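Local atomic coordinates of DNA repair and recombination protein radB (Thermococcus kodakarensis, PDB entry 2CVH), a protein that probably takes part in archaeal DNA repair and homologous recombination, binding DNA and ATP as a RecA-like protein with very weak ATPase activity. Residues T40-E54 with L98-D112. Residues are numbered along the deposited sequence; the frame is centred on the assembly and turned at random.
Sequences TGLLSGKKVAYVDTE and LKKTVDSNFALVVVD
Lys-47 lays its aliphatic chain against one face of the Phe-106 ring. Lys-47 CB sits 3.7 Å from the ring centroid of Phe-106, only 6° off the normal, a CH-pi contact over the middle of that face; Val-102 CA approaches the opposite face nearer the rim. CG passes Asn-105 O, and Lys-47 CD touches both Phe-106 CE1 (3.7 Å) and Asn-105 CB. With CG beside the backbone N (chi1 -65°) and the next two torsions extended, the chain runs outward past CE1 toward the Asn-105 side, then bends at chi4. There Lys-47 NZ donates to a water (N to O 3.2 Å) that also meets Asp-103 OD2 and Asn-105 OD1. Ala-49 N lies in the plane at the edge of the Phe-106 ring, and Ala-49 CB touches Phe-106 CE2 at 3.6 Å. A beta bulge shifts the parallel register after Lys-47, whose O takes a nearly straight bond (170°) from Ala-107 N. At the far end Asp-112 O accepts from both Thr-53 N and Glu-54 N. Strands 47-52 and 106-112 are neighbours in the central sheet of this RecA-like P-loop fold, between strands 80-83 and 149-153; Val-48 and Leu-108 face helix 33-44, while Ala-49 and Val-51 pack on Leu-98 of helix 90-101.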
loop_
_atom_site.group_PDB
_atom_site.type_symbol
_atom_site.label_atom_id
_atom_site.label_comp_id
_atom_site.label_asym_id
_atom_site.label_seq_id
_atom_site.Cartn_x
_atom_site.Cartn_y
_atom_site.Cartn_z
ATOM N N THR A 40 -0.631 7.548 -5.637
ATOM C CA THR A 40 -1.964 7.076 -5.987
ATOM C C THR A 40 -2.986 7.954 -5.236
ATOM O O THR A 40 -3.904 8.489 -5.841
ATOM C CB THR A 40 -2.138 5.589 -5.622
ATOM O OG1 THR A 40 -1.115 4.837 -6.280
ATOM C CG2 THR A 40 -3.509 5.067 -6.073
ATOM N N GLY A 41 -2.761 8.151 -3.937
ATOM C CA GLY A 41 -3.643 8.989 -3.139
ATOM C C GLY A 41 -3.700 10.412 -3.677
ATOM O O GLY A 41 -4.770 10.962 -3.937
ATOM N N LEU A 42 -2.534 10.989 -3.917
ATOM C CA LEU A 42 -2.442 12.342 -4.438
ATOM C C LEU A 42 -3.253 12.565 -5.729
ATOM O O LEU A 42 -4.044 13.506 -5.826
ATOM C CB LEU A 42 -0.959 12.698 -4.625
ATOM C CG LEU A 42 -0.422 14.073 -5.052
ATOM C CD1 LEU A 42 -0.090 14.068 -6.510
ATOM C CD2 LEU A 42 -1.384 15.215 -4.669
ATOM N N LEU A 43 -3.114 11.670 -6.695
ATOM C CA LEU A 43 -3.813 11.808 -7.969
ATOM C C LEU A 43 -5.294 11.397 -7.963
ATOM O O LEU A 43 -6.015 11.706 -8.913
ATOM C CB LEU A 43 -3.040 11.046 -9.057
ATOM C CG LEU A 43 -1.549 11.397 -9.151
ATOM C CD1 LEU A 43 -0.893 10.538 -10.194
ATOM C CD2 LEU A 43 -1.373 12.874 -9.521
ATOM N N SER A 44 -5.751 10.693 -6.923
ATOM C CA SER A 44 -7.164 10.301 -6.841
ATOM C C SER A 44 -8.057 11.549 -6.710
ATOM O O SER A 44 -9.159 11.593 -7.262
ATOM C CB SER A 44 -7.425 9.331 -5.679
ATOM O OG SER A 44 -7.305 9.939 -4.410
ATOM N N GLY A 45 -7.571 12.568 -5.999
ATOM C CA GLY A 45 -8.332 13.797 -5.849
ATOM C C GLY A 45 -9.342 13.841 -4.719
ATOM O O GLY A 45 -10.003 14.864 -4.512
ATOM N N LYS A 46 -9.429 12.764 -3.949
ATOM C CA LYS A 46 -10.361 12.705 -2.840
ATOM C C LYS A 46 -9.609 12.333 -1.591
ATOM O O LYS A 46 -8.387 12.212 -1.611
ATOM C CB LYS A 46 -11.468 11.692 -3.134
ATOM C CG LYS A 46 -12.060 11.881 -4.519
ATOM C CD LYS A 46 -13.020 10.775 -4.886
ATOM C CE LYS A 46 -13.244 10.769 -6.388
ATOM N NZ LYS A 46 -11.958 10.649 -7.149
ATOM N N LYS A 47 -10.327 12.159 -0.493
ATOM C CA LYS A 47 -9.673 11.821 0.758
ATOM C C LYS A 47 -8.995 10.456 0.744
ATOM O O LYS A 47 -9.395 9.538 0.021
ATOM C CB LYS A 47 -10.653 11.934 1.927
ATOM C CG LYS A 47 -11.154 13.358 2.183
ATOM C CD LYS A 47 -12.357 13.334 3.126
ATOM C CE LYS A 47 -12.700 14.717 3.681
ATOM N NZ LYS A 47 -13.133 14.619 5.113
ATOM N N VAL A 48 -7.959 10.341 1.558
ATOM C CA VAL A 48 -7.204 9.124 1.670
ATOM C C VAL A 48 -7.045 8.888 3.144
ATOM O O VAL A 48 -6.533 9.771 3.845
ATOM C CB VAL A 48 -5.786 9.298 1.098
ATOM C CG1 VAL A 48 -4.943 8.045 1.344
ATOM C CG2 VAL A 48 -5.849 9.607 -0.351
ATOM N N ALA A 49 -7.507 7.729 3.619
ATOM C CA ALA A 49 -7.357 7.370 5.029
ATOM C C ALA A 49 -5.991 6.711 5.038
ATOM O O ALA A 49 -5.783 5.726 4.340
ATOM C CB ALA A 49 -8.438 6.370 5.466
ATOM N N TYR A 50 -5.065 7.235 5.821
ATOM C CA TYR A 50 -3.731 6.697 5.834
ATOM C C TYR A 50 -3.345 6.297 7.247
ATOM O O TYR A 50 -3.154 7.134 8.118
ATOM C CB TYR A 50 -2.775 7.749 5.236
ATOM C CG TYR A 50 -1.454 7.207 4.724
ATOM C CD1 TYR A 50 -0.521 6.629 5.609
ATOM C CD2 TYR A 50 -1.126 7.283 3.361
ATOM C CE1 TYR A 50 0.713 6.132 5.152
ATOM C CE2 TYR A 50 0.107 6.795 2.891
ATOM C CZ TYR A 50 1.019 6.215 3.794
ATOM O OH TYR A 50 2.219 5.685 3.342
ATOM N N VAL A 51 -3.307 4.995 7.491
ATOM C CA VAL A 51 -2.947 4.467 8.801
ATOM C C VAL A 51 -1.446 4.254 8.758
ATOM O O VAL A 51 -0.952 3.312 8.128
ATOM C CB VAL A 51 -3.688 3.144 9.095
ATOM C CG1 VAL A 51 -3.308 2.628 10.465
ATOM C CG2 VAL A 51 -5.206 3.368 9.004
ATOM N N ASP A 52 -0.725 5.180 9.378
ATOM C CA ASP A 52 0.716 5.141 9.374
ATOM C C ASP A 52 1.293 4.699 10.680
ATOM O O ASP A 52 1.589 5.515 11.546
ATOM C CB ASP A 52 1.280 6.503 8.998
ATOM C CG ASP A 52 2.753 6.442 8.626
ATOM O OD1 ASP A 52 3.311 5.335 8.428
ATOM O OD2 ASP A 52 3.363 7.510 8.518
ATOM N N THR A 53 1.517 3.404 10.790
ATOM C CA THR A 53 2.071 2.827 11.995
ATOM C C THR A 53 3.591 2.865 11.948
ATOM O O THR A 53 4.241 2.889 12.980
ATOM C CB THR A 53 1.597 1.369 12.140
ATOM O OG1 THR A 53 0.253 1.261 11.650
ATOM C CG2 THR A 53 1.595 0.947 13.600
ATOM N N GLU A 54 4.135 2.919 10.737
ATOM C CA GLU A 54 5.578 2.907 10.503
ATOM C C GLU A 54 6.236 4.292 10.328
ATOM O O GLU A 54 7.451 4.393 10.147
ATOM C CB GLU A 54 5.866 2.017 9.274
ATOM C CG GLU A 54 7.324 1.567 9.089
ATOM C CD GLU A 54 7.866 1.860 7.686
ATOM O OE1 GLU A 54 8.770 2.720 7.564
ATOM O OE2 GLU A 54 7.388 1.241 6.708
ATOM N N LEU A 98 -11.958 3.124 11.395
ATOM C CA LEU A 98 -12.057 3.382 9.965
ATOM C C LEU A 98 -13.395 3.000 9.372
ATOM O O LEU A 98 -13.818 3.569 8.358
ATOM C CB LEU A 98 -10.937 2.662 9.216
ATOM C CG LEU A 98 -9.541 3.279 9.308
ATOM C CD1 LEU A 98 -8.628 2.567 8.329
ATOM C CD2 LEU A 98 -9.605 4.770 8.979
ATOM N N LYS A 99 -14.069 2.059 10.026
ATOM C CA LYS A 99 -15.366 1.591 9.565
ATOM C C LYS A 99 -16.327 2.766 9.410
ATOM O O LYS A 99 -16.994 2.889 8.378
ATOM C CB LYS A 99 -15.929 0.551 10.533
ATOM C CG LYS A 99 -16.723 -0.565 9.861
ATOM C CD LYS A 99 -17.044 -1.718 10.834
ATOM C CE LYS A 99 -15.784 -2.419 11.339
ATOM N NZ LYS A 99 -16.067 -3.399 12.417
ATOM N N LYS A 100 -16.333 3.672 10.388
ATOM C CA LYS A 100 -17.223 4.825 10.323
ATOM C C LYS A 100 -16.583 6.135 9.839
ATOM O O LYS A 100 -17.295 7.060 9.432
ATOM C CB LYS A 100 -17.934 5.024 11.663
ATOM C CG LYS A 100 -19.240 5.852 11.580
ATOM C CD LYS A 100 -20.364 5.155 10.774
ATOM C CE LYS A 100 -20.338 5.519 9.289
ATOM N NZ LYS A 100 -21.402 4.812 8.518
ATOM N N THR A 101 -15.255 6.228 9.909
ATOM C CA THR A 101 -14.543 7.417 9.438
ATOM C C THR A 101 -14.594 7.477 7.908
ATOM O O THR A 101 -14.784 8.541 7.306
ATOM C CB THR A 101 -13.055 7.367 9.835
ATOM O OG1 THR A 101 -12.936 7.070 11.234
ATOM C CG2 THR A 101 -12.352 8.700 9.513
ATOM N N VAL A 102 -14.394 6.326 7.277
ATOM C CA VAL A 102 -14.403 6.245 5.827
ATOM C C VAL A 102 -15.807 6.388 5.273
ATOM O O VAL A 102 -16.679 5.581 5.576
ATOM C CB VAL A 102 -13.807 4.894 5.338
ATOM C CG1 VAL A 102 -13.809 4.836 3.804
ATOM C CG2 VAL A 102 -12.394 4.702 5.889
ATOM N N ASP A 103 -16.011 7.388 4.427
ATOM C CA ASP A 103 -17.309 7.619 3.800
ATOM C C ASP A 103 -17.105 7.764 2.310
ATOM O O ASP A 103 -15.998 7.579 1.818
ATOM C CB ASP A 103 -17.955 8.893 4.351
ATOM C CG ASP A 103 -16.960 10.035 4.506
ATOM O OD1 ASP A 103 -16.785 10.519 5.645
ATOM O OD2 ASP A 103 -16.350 10.447 3.497
ATOM N N SER A 104 -18.146 8.169 1.602
ATOM C CA SER A 104 -18.075 8.352 0.162
ATOM C C SER A 104 -17.123 9.458 -0.318
ATOM O O SER A 104 -16.964 9.666 -1.522
ATOM C CB SER A 104 -19.482 8.583 -0.388
ATOM O OG SER A 104 -20.209 9.452 0.473
ATOM N N ASN A 105 -16.517 10.184 0.617
ATOM C CA ASN A 105 -15.583 11.261 0.275
ATOM C C ASN A 105 -14.172 10.728 0.054
ATOM O O ASN A 105 -13.313 11.428 -0.488
ATOM C CB ASN A 105 -15.539 12.324 1.368
ATOM C CG ASN A 105 -16.583 13.408 1.182
ATOM O OD1 ASN A 105 -17.167 13.884 2.161
ATOM N ND2 ASN A 105 -16.792 13.840 -0.057
ATOM N N PHE A 106 -13.943 9.499 0.510
ATOM C CA PHE A 106 -12.654 8.829 0.377
ATOM C C PHE A 106 -12.477 8.083 -0.951
ATOM O O PHE A 106 -13.422 7.456 -1.468
ATOM C CB PHE A 106 -12.470 7.858 1.538
ATOM C CG PHE A 106 -12.219 8.529 2.831
ATOM C CD1 PHE A 106 -13.204 9.317 3.422
ATOM C CD2 PHE A 106 -10.993 8.400 3.461
ATOM C CE1 PHE A 106 -12.976 9.971 4.640
ATOM C CE2 PHE A 106 -10.747 9.044 4.674
ATOM C CZ PHE A 106 -11.743 9.835 5.269
ATOM N N ALA A 107 -11.262 8.156 -1.499
ATOM C CA ALA A 107 -10.941 7.460 -2.743
ATOM C C ALA A 107 -10.023 6.279 -2.477
ATOM O O ALA A 107 -10.030 5.314 -3.240
ATOM C CB ALA A 107 -10.282 8.394 -3.742
ATOM N N LEU A 108 -9.378 6.278 -1.315
ATOM C CA LEU A 108 -8.399 5.252 -0.993
ATOM C C LEU A 108 -8.102 5.139 0.487
ATOM O O LEU A 108 -8.207 6.114 1.227
ATOM C CB LEU A 108 -7.076 5.642 -1.696
ATOM C CG LEU A 108 -5.807 4.778 -1.670
ATOM C CD1 LEU A 108 -6.050 3.567 -2.576
ATOM C CD2 LEU A 108 -4.590 5.590 -2.166
ATOM N N VAL A 109 -7.686 3.941 0.897
ATOM C CA VAL A 109 -7.279 3.665 2.277
ATOM C C VAL A 109 -5.871 3.081 2.108
ATOM O O VAL A 109 -5.627 2.329 1.166
ATOM C CB VAL A 109 -8.198 2.591 2.991
ATOM C CG1 VAL A 109 -7.691 2.300 4.394
ATOM C CG2 VAL A 109 -9.653 3.069 3.056
ATOM N N VAL A 110 -4.954 3.438 2.998
ATOM C CA VAL A 110 -3.589 2.934 2.956
ATOM C C VAL A 110 -3.239 2.566 4.368
ATOM O O VAL A 110 -3.501 3.339 5.286
ATOM C CB VAL A 110 -2.547 4.008 2.478
ATOM C CG1 VAL A 110 -1.148 3.405 2.505
ATOM C CG2 VAL A 110 -2.899 4.545 1.072
ATOM N N VAL A 111 -2.743 1.351 4.567
ATOM C CA VAL A 111 -2.327 0.940 5.902
ATOM C C VAL A 111 -0.836 0.700 5.765
ATOM O O VAL A 111 -0.390 0.127 4.772
ATOM C CB VAL A 111 -3.068 -0.322 6.407
ATOM C CG1 VAL A 111 -2.646 -0.619 7.846
ATOM C CG2 VAL A 111 -4.587 -0.105 6.346
ATOM N N ASP A 112 -0.058 1.177 6.726
ATOM C CA ASP A 112 1.388 1.048 6.651
ATOM C C ASP A 112 1.926 0.861 8.051
ATOM O O ASP A 112 2.245 1.833 8.720
ATOM C CB ASP A 112 1.950 2.332 6.016
ATOM C CG ASP A 112 3.455 2.286 5.769
ATOM O OD1 ASP A 112 4.155 1.363 6.244
ATOM O OD2 ASP A 112 3.936 3.209 5.078
HETATM O O HOH W 1 -15.902 13.204 4.498
#